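Local coordinates for translation initiation factor 4E (Ascaris suum, PDB 3M94), which binds the trimethylguanosine (m2,2,7G) mRNA cap and probably recruits capped mRNAs for translation initiation, at residues A[77-82]-A[179-184]; A[93-98]-A[153-158]. All blocks are in the same frame, centred on the assembly; numbering follows the deposited sequence.

Interaction 1. Residues A[77-82]-A[179-184]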
loop_
_atom_site.group_PDB
_atom_site.type_symbol
_atom_site.label_atom_id
_atom_site.label_comp_id
_atom_site.label_asym_id
_atom_site.label_seq_id
_atom_site.Cartn_x
_atom_site.Cartn_y
_atom_site.Cartn_z
ATOM N N GLY A 77 -11.328 -2.276 -3.856
ATOM C CA GLY A 77 -10.448 -3.264 -4.452
ATOM C C GLY A 77 -9.020 -2.828 -4.286
ATOM O O GLY A 77 -8.733 -1.909 -3.511
ATOM N N ARG A 78 -8.124 -3.484 -5.011
ATOM C CA ARG A 78 -6.713 -3.210 -4.884
ATOM C C ARG A 78 -5.968 -3.369 -6.197
ATOM O O ARG A 78 -6.284 -4.247 -7.009
ATOM C CB ARG A 78 -6.088 -4.133 -3.833
ATOM C CG ARG A 78 -5.983 -5.572 -4.294
ATOM C CD ARG A 78 -5.377 -6.466 -3.247
ATOM N NE ARG A 78 -5.163 -7.796 -3.811
ATOM C CZ ARG A 78 -4.705 -8.839 -3.133
ATOM N NH1 ARG A 78 -4.414 -8.727 -1.849
ATOM N NH2 ARG A 78 -4.549 -10.007 -3.743
ATOM N N TRP A 79 -4.986 -2.500 -6.407
ATOM C CA TRP A 79 -3.948 -2.762 -7.398
ATOM C C TRP A 79 -2.950 -3.707 -6.737
ATOM O O TRP A 79 -2.480 -3.427 -5.628
ATOM C CB TRP A 79 -3.255 -1.467 -7.796
ATOM C CG TRP A 79 -4.022 -0.722 -8.838
ATOM C CD1 TRP A 79 -4.775 0.395 -8.656
ATOM C CD2 TRP A 79 -4.143 -1.074 -10.219
ATOM N NE1 TRP A 79 -5.346 0.780 -9.847
ATOM C CE2 TRP A 79 -4.978 -0.116 -10.822
ATOM C CE3 TRP A 79 -3.615 -2.106 -11.011
ATOM C CZ2 TRP A 79 -5.294 -0.156 -12.177
ATOM C CZ3 TRP A 79 -3.935 -2.142 -12.354
ATOM C CH2 TRP A 79 -4.762 -1.176 -12.922
ATOM N N LEU A 80 -2.652 -4.823 -7.405
ATOM C CA LEU A 80 -1.741 -5.833 -6.880
ATOM C C LEU A 80 -0.435 -5.871 -7.671
ATOM O O LEU A 80 -0.447 -5.952 -8.902
ATOM C CB LEU A 80 -2.408 -7.216 -6.897
ATOM C CG LEU A 80 -1.566 -8.440 -6.513
ATOM C CD1 LEU A 80 -1.175 -8.424 -5.029
ATOM C CD2 LEU A 80 -2.309 -9.754 -6.862
ATOM N N VAL A 81 0.684 -5.787 -6.953
ATOM C CA VAL A 81 2.012 -5.934 -7.551
ATOM C C VAL A 81 2.644 -7.184 -6.921
ATOM O O VAL A 81 2.884 -7.208 -5.713
ATOM C CB VAL A 81 2.940 -4.737 -7.221
ATOM C CG1 VAL A 81 4.235 -4.823 -8.017
ATOM C CG2 VAL A 81 2.245 -3.385 -7.444
ATOM N N VAL A 82 2.875 -8.224 -7.717
ATOM C CA VAL A 82 3.634 -9.387 -7.239
ATOM C C VAL A 82 5.130 -9.114 -7.375
ATOM O O VAL A 82 5.581 -8.542 -8.363
ATOM C CB VAL A 82 3.222 -10.737 -7.925
ATOM C CG1 VAL A 82 1.769 -11.089 -7.574
ATOM C CG2 VAL A 82 3.431 -10.698 -9.451
ATOM N N PRO A 179 -9.430 -10.222 -13.150
ATOM C CA PRO A 179 -9.239 -8.822 -12.763
ATOM C C PRO A 179 -10.035 -7.837 -13.642
ATOM O O PRO A 179 -10.244 -8.081 -14.831
ATOM C CB PRO A 179 -7.731 -8.599 -12.915
ATOM C CG PRO A 179 -7.215 -9.744 -13.696
ATOM C CD PRO A 179 -8.166 -10.890 -13.508
ATOM N N ARG A 180 -10.487 -6.752 -13.036
ATOM C CA ARG A 180 -11.203 -5.684 -13.722
ATOM C C ARG A 180 -10.325 -4.895 -14.711
ATOM O O ARG A 180 -10.798 -4.465 -15.767
ATOM C CB ARG A 180 -11.756 -4.718 -12.678
ATOM C CG ARG A 180 -12.812 -3.794 -13.177
ATOM C CD ARG A 180 -14.113 -4.117 -12.527
ATOM N NE ARG A 180 -15.086 -3.067 -12.774
ATOM C CZ ARG A 180 -16.104 -3.171 -13.623
ATOM N NH1 ARG A 180 -16.284 -4.286 -14.308
ATOM N NH2 ARG A 180 -16.943 -2.157 -13.781
ATOM N N ILE A 181 -9.065 -4.685 -14.343
ATOM C CA ILE A 181 -8.123 -3.893 -15.125
ATOM C C ILE A 181 -6.735 -4.532 -15.057
ATOM O O ILE A 181 -6.334 -5.023 -14.010
ATOM C CB ILE A 181 -8.012 -2.433 -14.597
ATOM C CG1 ILE A 181 -9.394 -1.846 -14.266
ATOM C CG2 ILE A 181 -7.256 -1.569 -15.596
ATOM C CD1 ILE A 181 -9.367 -0.536 -13.492
ATOM N N VAL A 182 -6.012 -4.521 -16.170
ATOM C CA VAL A 182 -4.618 -4.955 -16.203
ATOM C C VAL A 182 -3.793 -3.898 -16.934
ATOM O O VAL A 182 -4.262 -3.314 -17.898
ATOM C CB VAL A 182 -4.448 -6.324 -16.911
ATOM C CG1 VAL A 182 -2.977 -6.795 -16.864
ATOM C CG2 VAL A 182 -5.387 -7.384 -16.321
ATOM N N ILE A 183 -2.575 -3.649 -16.465
ATOM C CA ILE A 183 -1.645 -2.738 -17.127
ATOM C C ILE A 183 -0.302 -3.450 -17.175
ATOM O O ILE A 183 0.223 -3.815 -16.123
ATOM C CB ILE A 183 -1.442 -1.390 -16.369
ATOM C CG1 ILE A 183 -2.766 -0.697 -16.033
ATOM C CG2 ILE A 183 -0.514 -0.454 -17.165
ATOM C CD1 ILE A 183 -2.605 0.526 -15.106
ATOM N N PRO A 184 0.267 -3.649 -18.388
ATOM C CA PRO A 184 -0.263 -3.242 -19.698
ATOM C C PRO A 184 -1.500 -4.035 -20.096
ATOM O O PRO A 184 -1.573 -5.238 -19.835
ATOM C CB PRO A 184 0.892 -3.563 -20.650
ATOM C CG PRO A 184 1.589 -4.714 -20.000
ATOM C CD PRO A 184 1.537 -4.388 -18.528
#

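Interaction 2. Residues A[93-98]-A[153-158]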
loop_
_atom_site.group_PDB
_atom_site.type_symbol
_atom_site.label_atom_id
_atom_site.label_comp_id
_atom_site.label_asym_id
_atom_site.label_seq_id
_atom_site.Cartn_x
_atom_site.Cartn_y
_atom_site.Cartn_z
ATOM N N ASP A 93 11.711 -3.641 -0.576
ATOM C CA ASP A 93 11.792 -2.401 0.219
ATOM C C ASP A 93 11.645 -1.127 -0.606
ATOM O O ASP A 93 11.017 -0.166 -0.154
ATOM C CB ASP A 93 13.085 -2.342 1.032
ATOM C CG ASP A 93 13.190 -3.466 2.036
ATOM O OD1 ASP A 93 12.147 -4.060 2.395
ATOM O OD2 ASP A 93 14.332 -3.770 2.445
ATOM N N HIS A 94 12.222 -1.127 -1.804
ATOM C CA HIS A 94 12.102 -0.001 -2.727
ATOM C C HIS A 94 10.638 0.225 -3.122
ATOM O O HIS A 94 10.132 1.333 -3.006
ATOM C CB HIS A 94 12.977 -0.234 -3.962
ATOM C CG HIS A 94 12.964 0.899 -4.941
ATOM N ND1 HIS A 94 13.746 2.025 -4.787
ATOM C CD2 HIS A 94 12.284 1.068 -6.103
ATOM C CE1 HIS A 94 13.535 2.848 -5.802
ATOM N NE2 HIS A 94 12.650 2.293 -6.613
ATOM N N TYR A 95 9.964 -0.832 -3.577
ATOM C CA TYR A 95 8.548 -0.759 -3.936
ATOM C C TYR A 95 7.687 -0.210 -2.789
ATOM O O TYR A 95 6.909 0.719 -2.990
ATOM C CB TYR A 95 8.033 -2.131 -4.379
ATOM C CG TYR A 95 8.318 -2.517 -5.832
ATOM C CD1 TYR A 95 7.805 -3.705 -6.357
ATOM C CD2 TYR A 95 9.075 -1.696 -6.683
ATOM C CE1 TYR A 95 8.040 -4.084 -7.697
ATOM C CE2 TYR A 95 9.313 -2.061 -8.031
ATOM C CZ TYR A 95 8.796 -3.266 -8.523
ATOM O OH TYR A 95 9.011 -3.646 -9.837
ATOM N N TRP A 96 7.838 -0.795 -1.597
ATOM C CA TRP A 96 7.080 -0.390 -0.408
ATOM C C TRP A 96 7.300 1.074 -0.031
ATOM O O TRP A 96 6.341 1.816 0.117
ATOM C CB TRP A 96 7.410 -1.312 0.769
ATOM C CG TRP A 96 6.699 -1.001 2.073
ATOM C CD1 TRP A 96 7.285 -0.758 3.259
ATOM C CD2 TRP A 96 5.277 -0.945 2.301
ATOM N NE1 TRP A 96 6.327 -0.553 4.227
ATOM C CE2 TRP A 96 5.086 -0.671 3.663
ATOM C CE3 TRP A 96 4.147 -1.105 1.477
ATOM C CZ2 TRP A 96 3.809 -0.527 4.238
ATOM C CZ3 TRP A 96 2.880 -0.996 2.048
ATOM C CH2 TRP A 96 2.723 -0.705 3.420
ATOM N N LEU A 97 8.553 1.495 0.103
ATOM C CA LEU A 97 8.856 2.880 0.465
ATOM C C LEU A 97 8.371 3.882 -0.596
ATOM O O LEU A 97 7.764 4.894 -0.243
ATOM C CB LEU A 97 10.356 3.084 0.745
ATOM C CG LEU A 97 10.784 4.510 1.157
ATOM C CD1 LEU A 97 9.963 5.075 2.375
ATOM C CD2 LEU A 97 12.280 4.557 1.462
ATOM N N GLU A 98 8.629 3.609 -1.882
ATOM C CA GLU A 98 8.077 4.462 -2.950
ATOM C C GLU A 98 6.547 4.601 -2.866
ATOM O O GLU A 98 6.009 5.689 -3.056
ATOM C CB GLU A 98 8.455 3.946 -4.349
ATOM C CG GLU A 98 9.959 3.963 -4.675
ATOM C CD GLU A 98 10.584 5.352 -4.611
ATOM O OE1 GLU A 98 9.944 6.325 -5.038
ATOM O OE2 GLU A 98 11.732 5.475 -4.142
ATOM N N LEU A 153 6.748 3.297 -9.185
ATOM C CA LEU A 153 7.511 2.105 -8.781
ATOM C C LEU A 153 8.382 1.592 -9.923
ATOM O O LEU A 153 9.173 0.657 -9.751
ATOM C CB LEU A 153 6.580 1.008 -8.249
ATOM C CG LEU A 153 6.200 1.090 -6.768
ATOM C CD1 LEU A 153 5.521 2.403 -6.416
ATOM C CD2 LEU A 153 5.310 -0.093 -6.381
ATOM N N GLU A 154 8.248 2.240 -11.077
ATOM C CA GLU A 154 8.996 1.864 -12.278
ATOM C C GLU A 154 8.824 0.384 -12.602
ATOM O O GLU A 154 9.782 -0.331 -12.839
ATOM C CB GLU A 154 10.464 2.278 -12.157
ATOM C CG GLU A 154 10.634 3.786 -12.282
ATOM C CD GLU A 154 12.034 4.275 -11.948
ATOM O OE1 GLU A 154 12.583 3.888 -10.892
ATOM O OE2 GLU A 154 12.578 5.072 -12.750
ATOM N N ILE A 155 7.572 -0.055 -12.610
ATOM C CA ILE A 155 7.235 -1.420 -12.961
ATOM C C ILE A 155 7.190 -1.551 -14.491
ATOM O O ILE A 155 6.393 -0.874 -15.145
ATOM C CB ILE A 155 5.900 -1.846 -12.318
ATOM C CG1 ILE A 155 5.982 -1.694 -10.786
ATOM C CG2 ILE A 155 5.537 -3.277 -12.743
ATOM C CD1 ILE A 155 4.642 -1.703 -10.068
ATOM N N PRO A 156 8.063 -2.412 -15.059
ATOM C CA PRO A 156 8.148 -2.585 -16.513
ATOM C C PRO A 156 6.943 -3.331 -17.079
ATOM O O PRO A 156 6.196 -3.984 -16.335
ATOM C CB PRO A 156 9.427 -3.405 -16.697
ATOM C CG PRO A 156 9.581 -4.163 -15.417
ATOM C CD PRO A 156 9.055 -3.245 -14.345
ATOM N N ASP A 157 6.768 -3.228 -18.392
ATOM C CA ASP A 157 5.632 -3.834 -19.084
ATOM C C ASP A 157 5.646 -5.358 -19.046
ATOM O O ASP A 157 4.589 -5.992 -19.081
ATOM C CB ASP A 157 5.554 -3.317 -20.520
ATOM C CG ASP A 157 5.075 -1.882 -20.588
ATOM O OD1 ASP A 157 4.357 -1.451 -19.661
ATOM O OD2 ASP A 157 5.413 -1.183 -21.560
ATOM N N THR A 158 6.838 -5.938 -18.942
ATOM C CA THR A 158 6.974 -7.387 -18.767
ATOM C C THR A 158 6.346 -7.898 -17.467
ATOM O O THR A 158 6.198 -9.107 -17.284
ATOM C CB THR A 158 8.449 -7.837 -18.811
ATOM O OG1 THR A 158 9.226 -7.003 -17.940
ATOM C CG2 THR A 158 9.001 -7.772 -20.245
#

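Interaction 1. Residues A[77-82]-A[179-184]
The outer corner of the Trp-79 indole meets the branched side chains of Ile-181 and Ile-183, and this purely apolar packing carries the contact. Ile-183 makes the closer approach, placing CD1 3.5 Å from Trp-79 CH2, with its CG1 3.7 Å from the same CH2. Ile-181 uses its other branch: its CG2 lies 3.7 Å from Trp-79 CH2. One ring atom therefore sits among methyl and methylene groups from two residues on the same face of strand 181-183, and each isoleucine runs across the indole at about a right angle. Trp-79 does not start out aimed at them. With chi1 at -83°, CG stands beside the backbone N and anti to the carbonyl carbon, and the long ring then spans the gap between backbones whose nearest CA atoms, those of Trp-79 and Ile-181, are 8.9 Å apart.

The indole nitrogen, on the five-membered part of the ring system, makes the polar contact: NE1 donates a hydrogen bond to the backbone O of Asn-142, which ties the tryptophan to helix 139-153 and should restrict rotation of the ring.

The arrangement is a worked case of packing between next-but-one strands of an antiparallel sheet. Strand 161-165 lies between the two, and its Tyr-163 meets the Trp-79 ring with the planes about 60° apart; Arg-180 and Ile-181 both face that tyrosine in a classic beta bulge. Helix 139-153 lies against the same face of the sheet, touching Trp-79 through Leu-149 and Ile-183 through Leu-143 and Lys-150.

Interaction 2. Residues A[93-98]-A[153-158]
Tyr-95 reaches across from its helix so that successive parts of one long aromatic side chain meet first Leu-153 and then Ile-155 in segment 153-158. Near its root, CG lies 3.9 Å from Leu-153 CD2. Halfway along, ring atom CE2 comes to 3.2 Å from the backbone O of Leu-153, a close approach oblique to the ring. At the far end, the hydroxyl OH rests 3.7 Å from Ile-155 CG1. The phenol passes both aliphatic side chains obliquely. Its chi1 of -82° sets CG beside the backbone N, and from there the ring extends toward the 153-158 segment although the bond to CB does not aim at it.

Leu-153 fits its branches against the helix itself. CD2 lies 3.8 Å from Tyr-95 O, while CD1 packs 3.9 Å from Glu-98 CB, one helical turn further on. Glu-98 thus divides its work: the root of the side chain points toward Leu-153 and packs there, whereas a bend at chi2 (-60°) carries the carboxylate away. Outside this contact, OE1 forms a salt bridge with a basic side chain of the bound peptide, as expected for the dorsal surface on which eIF4E-family proteins bind eIF4G and 4E-BP peptides; this should compensate much of the charge of the buried acid.

The chain turns at Glu-154, whose positive phi (53°) belongs to a Schellman motif, a familiar helix ending, and Ile-155 is brought beside the hydroxyl end of Tyr-95.

The whole is a buried junction between helix 88-104 and the end of helix 139-153, with the loop that leads to strand 161-165. Strand 77-83 lies against it, its Val-83 touching Tyr-95, while Trp-96 of the same helix packs on strand 115-121.

In the fold
The two contacts lie side by side, their centres 14 Å apart, and interaction 2 is nested along the chain inside the loop that interaction 1 closes. Strand 77-83 joins them: it leads on to helix 88-104, and its Val-81 CG1 packs 3.8 Å from Ile-155 CD1 and 3.9 Å from Tyr-95 CE1. They meet again where Pro-184 CG approaches Asp-157 O at 3.4 Å. Helix 139-153 borders both. Interaction 1 joins two strands of the sheet; interaction 2 joins helix 88-104 to the loop after helix 139-153, on the convex side of the eIF4E fold. The cap analogue lies about 14 Å from the Trp-79 side chain; in this family the cap is held on the concave side.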